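Side-chain contacts in histidinol-phosphatase (Listeria monocytogenes serotype 4b str. H7858, PDB 6NLR), which probably hydrolyses histidinol phosphate to histidinol and phosphate in histidine biosynthesis, using a trinuclear metal centre of the PHP phosphatase family: residues Ser45-Asn50 against Leu122-Gly127; Asp54-Thr59 against Ile134-Glu139; Gly99-Thr104 against Ala169-Phe174; Gly150-Ala155 against Leu184-Gln189; Ala158-Val163 against Arg208-Leu213. All coordinates share one frame; numbering follows the deposited sequence.

Contact 1: residues Ser45-Asn50 against Leu122-Gly127; sequences SEFMKN and LHFLEG. With MN (manganese (II) ion), chain E.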
# COMPACT_ATOMS: atom_id res chain seq x y z
N SER A 45 15.57 -7.36 -9.11
CA SER A 45 16.74 -8.13 -8.60
C SER A 45 17.91 -7.17 -8.33
O SER A 45 18.66 -7.45 -7.38
CB SER A 45 17.13 -9.25 -9.54
OG SER A 45 17.44 -8.74 -10.82
N GLU A 46 18.06 -6.09 -9.10
CA GLU A 46 19.10 -5.04 -8.87
C GLU A 46 18.82 -4.34 -7.53
O GLU A 46 19.75 -4.12 -6.77
CB GLU A 46 19.14 -3.99 -9.98
CG GLU A 46 19.77 -4.46 -11.26
CD GLU A 46 21.19 -4.96 -11.07
OE1 GLU A 46 22.08 -4.14 -10.66
OE2 GLU A 46 21.40 -6.16 -11.28
N PHE A 47 17.57 -3.96 -7.29
CA PHE A 47 17.15 -3.30 -6.03
C PHE A 47 17.51 -4.19 -4.84
O PHE A 47 18.03 -3.74 -3.82
CB PHE A 47 15.65 -2.99 -6.09
CG PHE A 47 15.14 -2.45 -4.79
CD1 PHE A 47 15.25 -1.11 -4.49
CD2 PHE A 47 14.60 -3.31 -3.84
CE1 PHE A 47 14.82 -0.62 -3.26
CE2 PHE A 47 14.16 -2.82 -2.62
CZ PHE A 47 14.29 -1.48 -2.33
N MSE A 48 17.26 -5.49 -4.98
CA MSE A 48 17.45 -6.44 -3.90
C MSE A 48 18.93 -6.67 -3.57
O MSE A 48 19.24 -7.18 -2.50
CB MSE A 48 16.76 -7.76 -4.27
CG MSE A 48 15.24 -7.68 -4.23
SE MSE A 48 14.42 -9.40 -4.74
CE MSE A 48 13.65 -10.13 -3.11
N LYS A 49 19.85 -6.30 -4.46
CA LYS A 49 21.27 -6.33 -4.13
C LYS A 49 21.66 -5.14 -3.25
O LYS A 49 22.80 -5.13 -2.75
CB LYS A 49 22.16 -6.24 -5.37
CG LYS A 49 21.98 -7.36 -6.37
CD LYS A 49 22.66 -7.09 -7.69
CE LYS A 49 22.23 -8.07 -8.77
NZ LYS A 49 23.11 -7.94 -9.94
N ASN A 50 20.79 -4.12 -3.11
CA ASN A 50 21.19 -2.80 -2.57
C ASN A 50 20.44 -2.53 -1.27
O ASN A 50 20.26 -1.35 -0.94
CB ASN A 50 21.02 -1.70 -3.62
CG ASN A 50 22.10 -1.79 -4.68
OD1 ASN A 50 23.27 -1.52 -4.40
ND2 ASN A 50 21.74 -2.23 -5.87
N LEU A 122 4.75 3.07 -1.44
CA LEU A 122 6.15 3.23 -0.96
C LEU A 122 6.36 2.38 0.31
O LEU A 122 5.71 2.67 1.35
CB LEU A 122 6.41 4.72 -0.71
CG LEU A 122 7.83 5.06 -0.31
CD1 LEU A 122 8.78 4.88 -1.49
CD2 LEU A 122 7.89 6.47 0.25
N HIS A 123 7.30 1.43 0.26
CA HIS A 123 7.62 0.50 1.38
C HIS A 123 9.10 0.58 1.78
O HIS A 123 9.43 0.06 2.86
CB HIS A 123 7.28 -0.96 1.03
CG HIS A 123 5.84 -1.24 0.76
ND1 HIS A 123 5.43 -1.78 -0.45
CD2 HIS A 123 4.73 -1.06 1.49
CE1 HIS A 123 4.12 -1.92 -0.44
NE2 HIS A 123 3.66 -1.47 0.72
N PHE A 124 9.95 1.16 0.94
CA PHE A 124 11.42 1.18 1.14
C PHE A 124 11.95 2.60 0.94
O PHE A 124 11.54 3.30 -0.01
CB PHE A 124 12.12 0.24 0.17
CG PHE A 124 11.79 -1.22 0.34
CD1 PHE A 124 12.48 -1.99 1.27
CD2 PHE A 124 10.83 -1.83 -0.46
CE1 PHE A 124 12.19 -3.34 1.40
CE2 PHE A 124 10.52 -3.17 -0.30
CZ PHE A 124 11.20 -3.92 0.63
N LEU A 125 12.85 3.02 1.82
CA LEU A 125 13.62 4.28 1.71
C LEU A 125 15.10 3.96 1.82
O LEU A 125 15.45 2.94 2.43
CB LEU A 125 13.27 5.20 2.88
CG LEU A 125 11.98 5.96 2.80
CD1 LEU A 125 11.79 6.74 4.10
CD2 LEU A 125 12.00 6.88 1.59
N GLU A 126 15.93 4.84 1.29
CA GLU A 126 17.38 4.83 1.58
C GLU A 126 17.56 4.93 3.09
O GLU A 126 16.92 5.81 3.72
CB GLU A 126 18.10 5.96 0.85
CG GLU A 126 19.42 6.29 1.50
CD GLU A 126 20.44 6.97 0.62
OE1 GLU A 126 20.04 7.45 -0.48
OE2 GLU A 126 21.62 7.00 1.02
N GLY A 127 18.40 4.07 3.66
CA GLY A 127 18.69 4.10 5.10
C GLY A 127 20.08 3.59 5.37
O GLY A 127 20.94 3.61 4.45
MN MN E . 1.70 -1.87 1.30
O HOH W 1 2.25 -1.70 3.55
O HOH W 2 0.06 -2.52 1.67
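Phe47 and Phe124 form a T-shaped (edge-to-face) pair, the one place where the two segments touch. Phe47 leads with the far end of its ring: CZ lies 3.7 Å from Phe124 CG, at the same time close to Phe124 CB, while Phe47 CE2 stands over the middle of the Phe124 ring. The ring centroids are 5.2 Å apart and the planes are inclined at 66°, short of perpendicular. Phe47 is carried from the short helix 45-48 inward to the strand (chi1 174°), and its ring also meets that of Phe131, so the aromatic cluster continues past the pair. On the solvent side of the same turn, Lys49 NZ forms a salt bridge with Glu46 OE2 at 2.8 Å. Glu46 O accepts from Lys49 N and from Asn50 ND2, which approach from opposite faces of its carbonyl plane, the hydrogen bond from Asn50 ND2 to Glu46 O measuring 2.9 Å. Next to Phe124, His123 binds a manganese ion through NE2 at 2.1 Å, and Glu93, His181 and two waters are also ligands. His123 ND1 is hydrogen-bonded to Asp95, a second-shell carboxylate that would fix the rotation of the imidazole. The aromatic contact thus packs a surface helix over the strand 117-127 that carries a ligand of the trinuclear metal site of the PHP fold.

Contact 2: residues Asp54-Thr59 against Ile134-Glu139; sequences DKEAVT and IDFSAE. Unlike the reference sequence in segment 134-139: Ile134 (reference Leu).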
# COMPACT_ATOMS: atom_id res chain seq x y z
N ASP A 54 16.85 -6.30 8.07
CA ASP A 54 16.40 -7.71 8.15
C ASP A 54 16.14 -8.23 6.73
O ASP A 54 15.27 -7.70 6.08
CB ASP A 54 15.19 -7.80 9.07
CG ASP A 54 14.92 -9.22 9.52
OD1 ASP A 54 14.82 -10.08 8.63
OD2 ASP A 54 14.80 -9.45 10.73
N LYS A 55 16.92 -9.22 6.27
CA LYS A 55 16.79 -9.83 4.91
C LYS A 55 15.34 -10.31 4.68
O LYS A 55 14.87 -10.27 3.56
CB LYS A 55 17.79 -10.97 4.75
CG LYS A 55 19.24 -10.50 4.62
CD LYS A 55 20.23 -11.60 4.68
CE LYS A 55 21.64 -11.05 4.69
NZ LYS A 55 22.63 -12.14 4.75
N GLU A 56 14.64 -10.74 5.72
CA GLU A 56 13.25 -11.26 5.61
C GLU A 56 12.33 -10.18 5.04
O GLU A 56 11.39 -10.53 4.30
CB GLU A 56 12.79 -11.76 6.98
CG GLU A 56 11.39 -12.36 6.99
CD GLU A 56 11.03 -13.01 8.33
OE1 GLU A 56 11.96 -13.54 9.00
OE2 GLU A 56 9.84 -12.97 8.72
N ALA A 57 12.58 -8.90 5.31
CA ALA A 57 11.75 -7.81 4.75
C ALA A 57 11.85 -7.84 3.22
O ALA A 57 10.93 -7.40 2.57
CB ALA A 57 12.21 -6.48 5.30
N VAL A 58 12.96 -8.34 2.67
CA VAL A 58 13.21 -8.32 1.21
C VAL A 58 12.83 -9.68 0.63
O VAL A 58 12.10 -9.69 -0.37
CB VAL A 58 14.68 -7.97 0.92
CG1 VAL A 58 14.97 -7.99 -0.57
CG2 VAL A 58 15.05 -6.64 1.56
N THR A 59 13.29 -10.80 1.22
CA THR A 59 13.05 -12.16 0.66
C THR A 59 11.56 -12.48 0.67
O THR A 59 11.09 -13.21 -0.18
CB THR A 59 13.80 -13.26 1.43
OG1 THR A 59 13.36 -13.16 2.78
CG2 THR A 59 15.30 -13.15 1.36
N ILE A 134 10.22 0.42 5.60
CA ILE A 134 9.37 1.34 6.40
C ILE A 134 8.50 0.51 7.36
O ILE A 134 8.19 1.02 8.45
CB ILE A 134 8.51 2.20 5.46
CG1 ILE A 134 9.38 3.15 4.64
CG2 ILE A 134 7.41 2.93 6.23
CD1 ILE A 134 8.73 3.66 3.38
N ASP A 135 8.13 -0.72 6.99
CA ASP A 135 6.97 -1.40 7.63
C ASP A 135 7.29 -2.81 8.15
O ASP A 135 6.36 -3.48 8.54
CB ASP A 135 5.76 -1.42 6.67
CG ASP A 135 5.97 -2.20 5.39
OD1 ASP A 135 7.10 -2.60 5.11
OD2 ASP A 135 4.98 -2.40 4.67
N PHE A 136 8.56 -3.23 8.22
CA PHE A 136 8.87 -4.60 8.67
C PHE A 136 8.70 -4.71 10.19
O PHE A 136 7.99 -5.58 10.66
CB PHE A 136 10.25 -5.06 8.20
CG PHE A 136 10.53 -6.48 8.60
CD1 PHE A 136 9.90 -7.55 7.96
CD2 PHE A 136 11.37 -6.76 9.67
CE1 PHE A 136 10.13 -8.85 8.38
CE2 PHE A 136 11.56 -8.06 10.11
CZ PHE A 136 10.96 -9.10 9.46
N SER A 137 9.35 -3.87 10.97
CA SER A 137 9.25 -3.94 12.45
C SER A 137 9.72 -2.61 13.04
O SER A 137 10.53 -1.90 12.39
CB SER A 137 10.04 -5.11 13.02
OG SER A 137 11.42 -4.75 13.16
N ALA A 138 9.24 -2.31 14.24
CA ALA A 138 9.60 -1.08 14.97
C ALA A 138 11.13 -0.97 15.09
O ALA A 138 11.67 0.13 14.82
CB ALA A 138 8.93 -1.08 16.32
N GLU A 139 11.80 -2.05 15.50
CA GLU A 139 13.26 -2.04 15.78
C GLU A 139 14.01 -1.84 14.45
O GLU A 139 14.98 -1.04 14.41
CB GLU A 139 13.69 -3.32 16.50
CG GLU A 139 13.09 -3.45 17.89
CD GLU A 139 11.69 -4.08 18.00
OE1 GLU A 139 11.05 -4.44 16.96
OE2 GLU A 139 11.25 -4.24 19.16
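Asp54 OD1 accepts from Glu56 N at 3.0 Å through its anti lone pair, a capping bond at the turn leading into helix 56-59, and the same carboxylate lies against the Phe136 ring across the contact. In this PHP domain the pairing joins that short helix to the loop between strand 130-133 and helix 138-149, where Ser137 is the N-cap. A chi1 of -177° swings the Phe136 ring away from its own backbone nitrogen and out to three residues, Asp54, Glu56 and Ala57, all on one side of the ring plane. Asp54 OD2 approaches Phe136 CE2 to 3.6 Å, its carboxylate plane turned 42° from the ring. The extended Glu56 chain crosses at about a right angle, bringing CG 4.0 Å from Phe136 CE1. Ala57 contributes its backbone N over one ring face. Asp54 N also bonds to Asp140 OD1, a second tie between the two regions. Nearer the root of the ring, the methyl CB of Ala57 sits 3.7 Å from Phe136 CD1 and about equally near Phe136 CG.

Contact 3: residues Gly99-Thr104 against Ala169-Phe174; sequences GYEDFT and ADLGLF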
# COMPACT_ATOMS: atom_id res chain seq x y z
N GLY A 99 14.88 5.44 -7.61
CA GLY A 99 16.05 5.20 -8.47
C GLY A 99 15.86 4.00 -9.39
O GLY A 99 16.78 3.74 -10.15
N TYR A 100 14.73 3.29 -9.34
CA TYR A 100 14.47 2.11 -10.22
C TYR A 100 13.19 2.30 -11.06
O TYR A 100 12.51 1.29 -11.37
CB TYR A 100 14.44 0.84 -9.37
CG TYR A 100 15.77 0.51 -8.75
CD1 TYR A 100 16.17 1.14 -7.59
CD2 TYR A 100 16.64 -0.38 -9.35
CE1 TYR A 100 17.39 0.87 -7.01
CE2 TYR A 100 17.87 -0.67 -8.77
CZ TYR A 100 18.25 -0.03 -7.61
OH TYR A 100 19.46 -0.28 -7.04
N GLU A 101 12.88 3.54 -11.44
CA GLU A 101 11.68 3.86 -12.27
C GLU A 101 11.73 3.06 -13.58
O GLU A 101 10.66 2.61 -14.03
CB GLU A 101 11.57 5.37 -12.53
CG GLU A 101 11.20 6.13 -11.27
CD GLU A 101 10.88 7.60 -11.45
OE1 GLU A 101 11.07 8.14 -12.59
OE2 GLU A 101 10.45 8.21 -10.44
N ASP A 102 12.91 2.88 -14.18
CA ASP A 102 13.03 2.13 -15.46
C ASP A 102 12.51 0.71 -15.25
O ASP A 102 11.74 0.24 -16.10
CB ASP A 102 14.46 2.12 -16.02
CG ASP A 102 14.95 3.49 -16.49
OD1 ASP A 102 14.13 4.42 -16.51
OD2 ASP A 102 16.16 3.61 -16.83
N PHE A 103 12.93 0.03 -14.18
CA PHE A 103 12.47 -1.35 -13.88
C PHE A 103 10.94 -1.32 -13.76
O PHE A 103 10.26 -2.14 -14.37
CB PHE A 103 13.08 -1.92 -12.60
CG PHE A 103 12.33 -3.11 -12.08
CD1 PHE A 103 12.52 -4.37 -12.63
CD2 PHE A 103 11.34 -2.96 -11.11
CE1 PHE A 103 11.79 -5.46 -12.18
CE2 PHE A 103 10.60 -4.05 -10.66
CZ PHE A 103 10.82 -5.29 -11.20
N THR A 104 10.39 -0.39 -12.98
CA THR A 104 8.95 -0.38 -12.67
C THR A 104 8.15 -0.12 -13.96
O THR A 104 7.16 -0.81 -14.18
CB THR A 104 8.66 0.61 -11.54
OG1 THR A 104 9.52 0.27 -10.45
CG2 THR A 104 7.20 0.60 -11.13
N ALA A 169 6.05 10.51 -10.58
CA ALA A 169 6.79 9.56 -11.45
C ALA A 169 6.03 9.29 -12.77
O ALA A 169 4.81 9.08 -12.74
CB ALA A 169 7.06 8.28 -10.71
N ASP A 170 6.76 9.27 -13.88
CA ASP A 170 6.30 8.75 -15.19
C ASP A 170 6.58 7.25 -15.22
O ASP A 170 7.72 6.87 -15.49
CB ASP A 170 7.00 9.51 -16.33
CG ASP A 170 7.01 8.78 -17.67
OD1 ASP A 170 6.09 7.94 -17.89
OD2 ASP A 170 7.94 9.04 -18.50
N LEU A 171 5.58 6.41 -14.94
CA LEU A 171 5.73 4.93 -14.98
C LEU A 171 4.89 4.36 -16.13
O LEU A 171 4.53 3.16 -16.12
CB LEU A 171 5.33 4.37 -13.61
CG LEU A 171 6.19 4.88 -12.44
CD1 LEU A 171 5.71 4.33 -11.12
CD2 LEU A 171 7.67 4.56 -12.64
N GLY A 172 4.61 5.21 -17.11
CA GLY A 172 3.90 4.83 -18.35
C GLY A 172 2.38 4.76 -18.15
O GLY A 172 1.89 5.13 -17.07
N LEU A 173 1.69 4.24 -19.15
CA LEU A 173 0.21 4.25 -19.25
C LEU A 173 -0.40 3.41 -18.13
O LEU A 173 -1.52 3.75 -17.70
CB LEU A 173 -0.16 3.67 -20.62
CG LEU A 173 -1.64 3.50 -20.90
CD1 LEU A 173 -2.41 4.82 -20.69
CD2 LEU A 173 -1.83 2.99 -22.31
N PHE A 174 0.27 2.35 -17.68
CA PHE A 174 -0.29 1.36 -16.73
C PHE A 174 0.09 1.68 -15.28
O PHE A 174 -0.20 0.87 -14.41
CB PHE A 174 0.11 -0.05 -17.16
CG PHE A 174 -0.39 -0.39 -18.54
CD1 PHE A 174 -1.72 -0.73 -18.76
CD2 PHE A 174 0.46 -0.36 -19.64
CE1 PHE A 174 -2.17 -1.04 -20.03
CE2 PHE A 174 0.01 -0.67 -20.91
CZ PHE A 174 -1.31 -1.00 -21.11
O HOH W 3 9.50 9.98 -13.64
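Apolar and van der Waals contacts of Leu171 and Ala169 with the first turn of helix 101-111 make up much of this interface. The two methyls of Leu171 divide the work: CD2 lies 4.0 Å from Glu101 CB and close to the Glu101 carbonyl oxygen, while CD1 meets Thr104 CG2, also at 4.0 Å. Thr104 offers that methyl because its first torsion turns CG2 away from the residue's own nitrogen, with OG1 on another side. Leu171 and the Glu101 chain cross at about a right angle, and Leu108 continues the apolar surface that Leu171 packs on. At the end of the extended Glu101 chain, carboxylate oxygen OE2 packs on a methyl, 3.4 Å from Ala169 CB.

The polar partner of OE2 is the hydroxyl of Tyr96. Glu101 OE1 receives a hydrogen bond from a water at 2.6 Å; this water accepts from Asp170 N at 2.8 Å, so water links the two segments, which share no direct hydrogen bond. Within the loop, Asp170 OD1 accepts from Gly172 N at 3.2 Å, closing an Asx turn. Arg105, the next helix residue after the segment, also bonds Asp170 O through NH2.

The loop following helix 152-168 is therefore fastened by both chemistries. Glu101 can bury its aliphatic part against Leu171 while its carboxylate, probably charged, has a polar partner for each oxygen.

Contact 4: residues Gly150-Ala155 against Leu184-Gln189; sequences GGFEQA and LCQKFQ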
# COMPACT_ATOMS: atom_id res chain seq x y z
N GLY A 150 17.53 11.08 11.52
CA GLY A 150 17.77 11.92 12.70
C GLY A 150 16.60 11.99 13.67
O GLY A 150 16.70 12.74 14.61
N GLY A 151 15.52 11.24 13.46
CA GLY A 151 14.37 11.24 14.38
C GLY A 151 13.07 10.95 13.66
O GLY A 151 13.06 10.86 12.43
N PHE A 152 12.01 10.80 14.43
CA PHE A 152 10.71 10.32 13.91
C PHE A 152 10.19 11.32 12.88
O PHE A 152 9.74 10.88 11.80
CB PHE A 152 9.70 10.07 15.03
CG PHE A 152 8.48 9.36 14.54
CD1 PHE A 152 8.46 7.97 14.45
CD2 PHE A 152 7.36 10.07 14.11
CE1 PHE A 152 7.32 7.32 13.98
CE2 PHE A 152 6.23 9.42 13.66
CZ PHE A 152 6.22 8.05 13.57
N GLU A 153 10.28 12.61 13.17
CA GLU A 153 9.76 13.67 12.27
C GLU A 153 10.59 13.69 10.97
O GLU A 153 10.01 13.82 9.86
CB GLU A 153 9.74 15.04 12.95
CG GLU A 153 9.24 16.10 12.00
CD GLU A 153 9.23 17.54 12.49
OE1 GLU A 153 9.56 17.75 13.66
OE2 GLU A 153 8.84 18.42 11.68
N GLN A 154 11.91 13.63 11.10
CA GLN A 154 12.81 13.61 9.92
C GLN A 154 12.46 12.39 9.04
O GLN A 154 12.47 12.53 7.81
CB GLN A 154 14.27 13.63 10.35
CG GLN A 154 14.71 14.94 11.00
CD GLN A 154 14.65 14.88 12.51
OE1 GLN A 154 13.80 14.24 13.10
NE2 GLN A 154 15.61 15.52 13.16
N ALA A 155 12.14 11.25 9.65
CA ALA A 155 11.70 10.03 8.94
C ALA A 155 10.37 10.29 8.23
O ALA A 155 10.25 9.85 7.06
CB ALA A 155 11.59 8.86 9.89
N LEU A 184 2.22 5.59 6.03
CA LEU A 184 2.82 4.31 6.50
C LEU A 184 3.97 4.59 7.49
O LEU A 184 4.32 3.69 8.24
CB LEU A 184 3.32 3.48 5.31
CG LEU A 184 3.72 2.04 5.66
CD1 LEU A 184 2.49 1.21 6.01
CD2 LEU A 184 4.46 1.40 4.50
N CYS A 185 4.52 5.80 7.47
CA CYS A 185 5.51 6.30 8.46
C CYS A 185 4.93 6.30 9.89
O CYS A 185 5.74 6.46 10.83
CB CYS A 185 6.00 7.70 8.08
SG CYS A 185 4.69 8.96 7.96
N GLN A 186 3.63 6.05 10.06
CA GLN A 186 2.97 6.00 11.41
C GLN A 186 2.76 4.55 11.89
O GLN A 186 2.21 4.36 12.98
CB GLN A 186 1.63 6.74 11.39
CG GLN A 186 1.72 8.17 10.88
CD GLN A 186 2.72 9.03 11.62
OE1 GLN A 186 3.57 9.69 11.01
NE2 GLN A 186 2.64 9.03 12.95
N LYS A 187 3.20 3.55 11.12
CA LYS A 187 2.89 2.13 11.46
C LYS A 187 3.47 1.77 12.84
O LYS A 187 2.82 0.96 13.53
CB LYS A 187 3.40 1.16 10.40
CG LYS A 187 3.13 -0.30 10.73
CD LYS A 187 3.46 -1.24 9.62
CE LYS A 187 3.19 -2.69 9.98
NZ LYS A 187 3.52 -3.54 8.81
N PHE A 188 4.62 2.33 13.25
CA PHE A 188 5.25 1.98 14.55
C PHE A 188 5.27 3.20 15.47
O PHE A 188 6.11 3.26 16.40
CB PHE A 188 6.64 1.41 14.29
CG PHE A 188 6.62 0.20 13.40
CD1 PHE A 188 5.91 -0.95 13.76
CD2 PHE A 188 7.26 0.23 12.18
CE1 PHE A 188 5.87 -2.05 12.92
CE2 PHE A 188 7.25 -0.88 11.35
CZ PHE A 188 6.55 -2.01 11.72
N GLN A 189 4.36 4.12 15.20
CA GLN A 189 4.12 5.38 15.95
C GLN A 189 4.47 5.26 17.44
O GLN A 189 5.27 6.06 17.99
CB GLN A 189 2.61 5.59 15.93
CG GLN A 189 2.24 6.94 15.46
CD GLN A 189 0.78 7.02 15.12
OE1 GLN A 189 0.47 7.86 14.33
NE2 GLN A 189 -0.08 6.19 15.71
O HOH W 4 8.22 8.15 10.73
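Contacts with the Phe152 ring dominate this interface. The ring extends from the first turn of helix 152-168, with CG anti to the backbone N (chi1 -170°), and its far end meets the 184-189 loop. Phe152 CZ lies 3.2 Å from Cys185 O and 4.1 Å from Gln189 CA, both approached obliquely. Gln186 brings its amide to the ring edge, with NE2 in the ring plane and 3.7 Å from Phe152 CE2; the amide and ring planes are 81° apart, nearly perpendicular. Beyond the two segments, Phe192 meets the same ring.

This loop of the PHP domain follows strand 178-179, close after the manganese ligand His181. It starts with a 3-10 turn and continues into a type I beta turn from Gln186 to Gln189.

Hydrogen bonds hold the amide of Gln186 in position. Its chain is bent at chi2 (-56°), which folds the group back toward the ring, and NE2 donates to Gln189 OE1 at 2.8 Å in a nearly straight bond (167°), using a lone pair in the carbonyl plane of the acceptor. OE1 of Gln186 accepts from Gln156 in the next turn of helix 152-168. With both ends of the amide engaged, its rotation is fixed.

Water forms the remaining link: one molecule sits over the centre of a Phe152 face, donating to Cys185 O at 3.0 Å and more weakly to Phe152 O.

Contact 5: residues Ala158-Val163 against Arg208-Leu213; sequences AYLEGV and RVILAL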
# COMPACT_ATOMS: atom_id res chain seq x y z
N ALA A 158 11.15 12.44 5.15
CA ALA A 158 11.82 11.64 4.09
C ALA A 158 10.79 10.72 3.41
O ALA A 158 10.79 10.58 2.18
CB ALA A 158 12.94 10.87 4.69
N TYR A 159 9.92 10.12 4.20
CA TYR A 159 8.83 9.23 3.71
C TYR A 159 7.92 10.02 2.76
O TYR A 159 7.65 9.55 1.61
CB TYR A 159 8.07 8.63 4.89
CG TYR A 159 6.77 8.00 4.48
CD1 TYR A 159 6.75 6.72 3.90
CD2 TYR A 159 5.57 8.68 4.61
CE1 TYR A 159 5.56 6.15 3.49
CE2 TYR A 159 4.38 8.10 4.23
CZ TYR A 159 4.37 6.84 3.65
OH TYR A 159 3.17 6.29 3.26
N LEU A 160 7.46 11.19 3.20
CA LEU A 160 6.52 12.00 2.38
C LEU A 160 7.21 12.49 1.10
O LEU A 160 6.51 12.61 0.08
CB LEU A 160 5.94 13.15 3.21
CG LEU A 160 5.03 12.70 4.34
CD1 LEU A 160 4.58 13.89 5.17
CD2 LEU A 160 3.83 11.96 3.81
N GLU A 161 8.52 12.76 1.13
CA GLU A 161 9.26 13.13 -0.10
C GLU A 161 9.18 11.94 -1.08
O GLU A 161 8.95 12.18 -2.28
CB GLU A 161 10.71 13.52 0.19
CG GLU A 161 11.52 13.79 -1.07
CD GLU A 161 10.96 14.88 -1.99
OE1 GLU A 161 10.34 15.86 -1.45
OE2 GLU A 161 11.11 14.75 -3.23
N GLY A 162 9.33 10.70 -0.59
CA GLY A 162 9.19 9.48 -1.40
C GLY A 162 7.79 9.36 -2.00
O GLY A 162 7.66 8.99 -3.19
N VAL A 163 6.77 9.63 -1.20
CA VAL A 163 5.34 9.58 -1.65
C VAL A 163 5.16 10.59 -2.78
O VAL A 163 4.60 10.24 -3.81
CB VAL A 163 4.37 9.84 -0.48
CG1 VAL A 163 2.94 9.99 -0.97
CG2 VAL A 163 4.49 8.74 0.58
N ARG A 208 -0.12 18.85 2.38
CA ARG A 208 -0.94 19.77 1.54
C ARG A 208 -0.39 19.75 0.11
O ARG A 208 -1.21 19.68 -0.83
CB ARG A 208 -0.96 21.20 2.11
CG ARG A 208 -1.91 21.33 3.29
CD ARG A 208 -2.27 22.76 3.67
NE ARG A 208 -1.07 23.45 4.12
CZ ARG A 208 -0.64 23.51 5.39
NH1 ARG A 208 -1.31 22.94 6.38
NH2 ARG A 208 0.48 24.16 5.66
N VAL A 209 0.93 19.78 -0.04
CA VAL A 209 1.60 19.75 -1.37
C VAL A 209 1.24 18.42 -2.05
O VAL A 209 0.83 18.46 -3.23
CB VAL A 209 3.13 19.95 -1.23
CG1 VAL A 209 3.88 19.57 -2.50
CG2 VAL A 209 3.45 21.39 -0.84
N ILE A 210 1.36 17.30 -1.32
CA ILE A 210 1.03 15.95 -1.85
C ILE A 210 -0.43 15.91 -2.29
O ILE A 210 -0.68 15.42 -3.43
CB ILE A 210 1.36 14.85 -0.82
CG1 ILE A 210 2.87 14.60 -0.75
CG2 ILE A 210 0.58 13.57 -1.09
CD1 ILE A 210 3.27 13.80 0.47
N LEU A 211 -1.36 16.43 -1.49
CA LEU A 211 -2.81 16.32 -1.85
C LEU A 211 -3.11 17.19 -3.07
O LEU A 211 -3.87 16.70 -3.93
CB LEU A 211 -3.69 16.69 -0.65
CG LEU A 211 -3.59 15.70 0.52
CD1 LEU A 211 -4.45 16.17 1.67
CD2 LEU A 211 -3.99 14.28 0.08
N ALA A 212 -2.53 18.39 -3.17
CA ALA A 212 -2.74 19.29 -4.34
C ALA A 212 -2.30 18.55 -5.61
O ALA A 212 -3.02 18.63 -6.63
CB ALA A 212 -1.99 20.61 -4.18
N LEU A 213 -1.20 17.80 -5.53
CA LEU A 213 -0.61 17.10 -6.69
C LEU A 213 -1.46 15.88 -7.06
O LEU A 213 -1.75 15.66 -8.25
CB LEU A 213 0.83 16.75 -6.32
CG LEU A 213 1.73 16.33 -7.47
CD1 LEU A 213 1.84 17.44 -8.52
CD2 LEU A 213 3.09 15.96 -6.91
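A small, buried, mainly apolar contact joins helices 152-168 and 201-217, with a single side chain, Ile210, supplying one side of it. Its terminal methyl CD1 does all the touching. That methyl lies 3.9 Å from Leu160 CD2 and 4.1 Å from Val163 CG1, and it also comes within 3.5 Å of Leu160 O, so it rests on the helix backbone as well as on the side chains one turn apart. Ile210 reaches this position because CG1 is anti to its carbonyl carbon (chi1 -76°) and the chain then runs on nearly extended (chi2 165°), carrying CD1 to the partner helix. It crosses both Leu160 and Val163 at about a right angle.

Both helices belong to the PHP domain, a family of the TIM-barrel clan, in which helices pack around the outside of the strands. Leu160 also touches Val203, Lys206 and Phe207 of helix 201-217, and Ile210 is met by Ile167, so the interhelical seam extends both ways from this point. Within helix 152-168, Val163 turns its other methyl, CG2, over one face of the Tyr159 ring, 3.6 Å above its plane and offset toward the rim, while the Tyr159 hydroxyl bonds to Leu184 N.

Overall arrangement
All five contacts lie within the PHP domain. Contacts 1 and 2 alternate along the chain and have centres about 11 Å apart, joined by a probable hydrogen bond of 2.9 Å from Ile134 N, just past strand 130-133, to His123 O. Contacts 4 and 5 follow them in series, alternate with each other and share helix 152-168, their centres about 15 Å apart; Asp135 O and Lys187 NZ connect contact 2 to contact 4. Contact 3 alternates with all the others but touches only contact 1, through Tyr100, its centre about 15 Å from that of contact 1. Strand 117-127, bearing the metal ligand His123, is thus flanked by contacts 1, 2 and 5.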